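Local coordinates for protein sulfate transporter 4.1, chloroplastic (Arabidopsis thaliana, PDB 7LHV) that cotransports sulfate with protons across a membrane and may play a role in regulating sulfate assimilation, at residues Ile107-Gln112 against Phe391-Val396. Residues are numbered along the deposited sequence; the frame is centred on the assembly and turned at random. Where two conformers were deposited one is given.
Sequences IMLVPQ and FSRSAV. With SO4 (sulfate ion), chain D.
Arg393 reaches across to Leu109 and Gln112. A bend at chi3 (-61°) turns its guanidinium group along the facing helix. Leu109 CD1 lies over one face of that group, 3.5 Å from Arg393 CZ, and Leu109 CB backs the Arg393 CD methylene. At the edge, Arg393 NH1 gives a weak, bent hydrogen bond to Gln112 OE1, 3.2 Å long. The amide stands nearly perpendicular to the guanidinium plane. Arg393 NH2 turns instead to the backbone oxygen of Pro151. With an alanine here, Gln112 OE1 and the Pro151 oxygen would probably each lose a donor, and Leu109 CD1 would lose the flat group it covers.

Met108 packs beside the methylenes of Arg393 and against Val396. With CG anti to the backbone N (chi1 179°), the chain runs toward helix 391-399 and bends at its end, which brings the methyl against Val396 CG2 and Ser392 CB. Met108 SD rests 3.7 Å from Val396 CG2 and also touches Arg393 CG.

The bound sulfate sits at the start of helix 391-399. Phe391 N donates to its O2 at 2.7 Å. Ser392 OG donates to its O1 at 2.9 Å. Ala153 N is a third donor, consistent with a substrate site between two helix starts, as in SLC26 relatives.

The two segments run nearly antiparallel, their axes 10.8 Å apart at closest approach. Helix 406-426 packs on Leu109, helix 284-300 on Val396, and helix 330-358 on Ser394. Strand 388-389, paired with strand 149-150, leads into helix 391-399.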
loop_
_atom_site.group_PDB
_atom_site.type_symbol
_atom_site.label_atom_id
_atom_site.label_comp_id
_atom_site.label_asym_id
_atom_site.label_seq_id
_atom_site.Cartn_x
_atom_site.Cartn_y
_atom_site.Cartn_z
ATOM N N ILE A 107 -31.982 9.204 26.385
ATOM C CA ILE A 107 -31.914 10.536 26.978
ATOM C C ILE A 107 -30.620 11.230 26.577
ATOM O O ILE A 107 -30.616 12.421 26.244
ATOM C CB ILE A 107 -32.066 10.451 28.509
ATOM C CG1 ILE A 107 -33.523 10.184 28.881
ATOM C CG2 ILE A 107 -31.579 11.725 29.171
ATOM C CD1 ILE A 107 -33.741 9.958 30.357
ATOM N N MET A 108 -29.502 10.500 26.596
ATOM C CA MET A 108 -28.242 11.092 26.157
ATOM C C MET A 108 -28.236 11.366 24.658
ATOM O O MET A 108 -27.524 12.262 24.193
ATOM C CB MET A 108 -27.077 10.176 26.535
ATOM C CG MET A 108 -25.712 10.684 26.110
ATOM S SD MET A 108 -24.432 9.423 26.197
ATOM C CE MET A 108 -23.004 10.432 26.570
ATOM N N LEU A 109 -29.035 10.624 23.891
ATOM C CA LEU A 109 -28.912 10.627 22.438
ATOM C C LEU A 109 -29.741 11.722 21.780
ATOM O O LEU A 109 -29.280 12.345 20.817
ATOM C CB LEU A 109 -29.313 9.259 21.886
ATOM C CG LEU A 109 -29.589 9.127 20.389
ATOM C CD1 LEU A 109 -28.368 9.495 19.571
ATOM C CD2 LEU A 109 -30.033 7.716 20.071
ATOM N N VAL A 110 -30.959 11.962 22.261
ATOM C CA VAL A 110 -31.856 12.901 21.581
ATOM C C VAL A 110 -31.190 14.269 21.404
ATOM O O VAL A 110 -31.060 14.742 20.257
ATOM C CB VAL A 110 -33.200 13.025 22.321
ATOM C CG1 VAL A 110 -34.020 14.164 21.749
ATOM C CG2 VAL A 110 -33.971 11.724 22.252
ATOM N N PRO A 111 -30.721 14.932 22.475
ATOM C CA PRO A 111 -30.031 16.214 22.264
ATOM C C PRO A 111 -28.758 16.080 21.454
ATOM O O PRO A 111 -28.451 16.953 20.634
ATOM C CB PRO A 111 -29.750 16.693 23.692
ATOM C CG PRO A 111 -29.688 15.470 24.491
ATOM C CD PRO A 111 -30.714 14.561 23.903
ATOM N N GLN A 112 -28.008 14.996 21.659
ATOM C CA GLN A 112 -26.803 14.777 20.871
ATOM C C GLN A 112 -27.141 14.556 19.405
ATOM O O GLN A 112 -26.411 15.015 18.523
ATOM C CB GLN A 112 -26.018 13.590 21.423
ATOM C CG GLN A 112 -25.106 13.941 22.579
ATOM C CD GLN A 112 -24.047 12.892 22.814
ATOM O OE1 GLN A 112 -24.197 11.740 22.407
ATOM N NE2 GLN A 112 -22.965 13.282 23.474
ATOM N N PHE A 391 -18.495 6.301 20.370
ATOM C CA PHE A 391 -17.565 6.074 21.472
ATOM C C PHE A 391 -18.205 6.414 22.811
ATOM O O PHE A 391 -17.993 5.710 23.804
ATOM C CB PHE A 391 -16.297 6.902 21.274
ATOM C CG PHE A 391 -15.338 6.323 20.276
ATOM C CD1 PHE A 391 -14.366 5.419 20.670
ATOM C CD2 PHE A 391 -15.391 6.704 18.947
ATOM C CE1 PHE A 391 -13.480 4.893 19.751
ATOM C CE2 PHE A 391 -14.506 6.184 18.027
ATOM C CZ PHE A 391 -13.550 5.278 18.428
ATOM N N SER A 392 -18.982 7.497 22.858
ATOM C CA SER A 392 -19.569 7.944 24.115
ATOM C C SER A 392 -20.801 7.126 24.480
ATOM O O SER A 392 -20.933 6.650 25.613
ATOM C CB SER A 392 -19.936 9.425 24.018
ATOM O OG SER A 392 -18.821 10.205 23.629
ATOM N N ARG A 393 -21.718 6.960 23.526
ATOM C CA ARG A 393 -22.979 6.291 23.819
ATOM C C ARG A 393 -22.775 4.803 24.073
ATOM O O ARG A 393 -23.442 4.224 24.936
ATOM C CB ARG A 393 -23.965 6.522 22.678
ATOM C CG ARG A 393 -24.617 7.890 22.705
ATOM C CD ARG A 393 -25.813 7.937 21.785
ATOM N NE ARG A 393 -25.422 7.676 20.406
ATOM C CZ ARG A 393 -24.983 8.601 19.566
ATOM N NH1 ARG A 393 -24.880 9.870 19.926
ATOM N NH2 ARG A 393 -24.632 8.245 18.335
ATOM N N SER A 394 -21.865 4.164 23.334
ATOM C CA SER A 394 -21.587 2.753 23.584
ATOM C C SER A 394 -20.993 2.551 24.968
ATOM O O SER A 394 -21.347 1.599 25.669
ATOM C CB SER A 394 -20.650 2.194 22.519
ATOM O OG SER A 394 -21.171 2.418 21.225
ATOM N N ALA A 395 -20.089 3.440 25.383
ATOM C CA ALA A 395 -19.577 3.369 26.746
ATOM C C ALA A 395 -20.709 3.507 27.754
ATOM O O ALA A 395 -20.923 2.617 28.585
ATOM C CB ALA A 395 -18.519 4.449 26.967
ATOM N N VAL A 396 -21.503 4.576 27.629
ATOM C CA VAL A 396 -22.590 4.820 28.575
ATOM C C VAL A 396 -23.519 3.615 28.642
ATOM O O VAL A 396 -24.024 3.256 29.712
ATOM C CB VAL A 396 -23.346 6.105 28.194
ATOM C CG1 VAL A 396 -24.665 6.193 28.934
ATOM C CG2 VAL A 396 -22.488 7.317 28.490
HETATM S S SO4 D . -18.997 10.188 19.580
HETATM O O1 SO4 D . -18.341 10.607 20.812
HETATM O O2 SO4 D . -18.623 8.812 19.278
HETATM O O3 SO4 D . -18.568 11.052 18.488
HETATM O O4 SO4 D . -20.445 10.283 19.737
#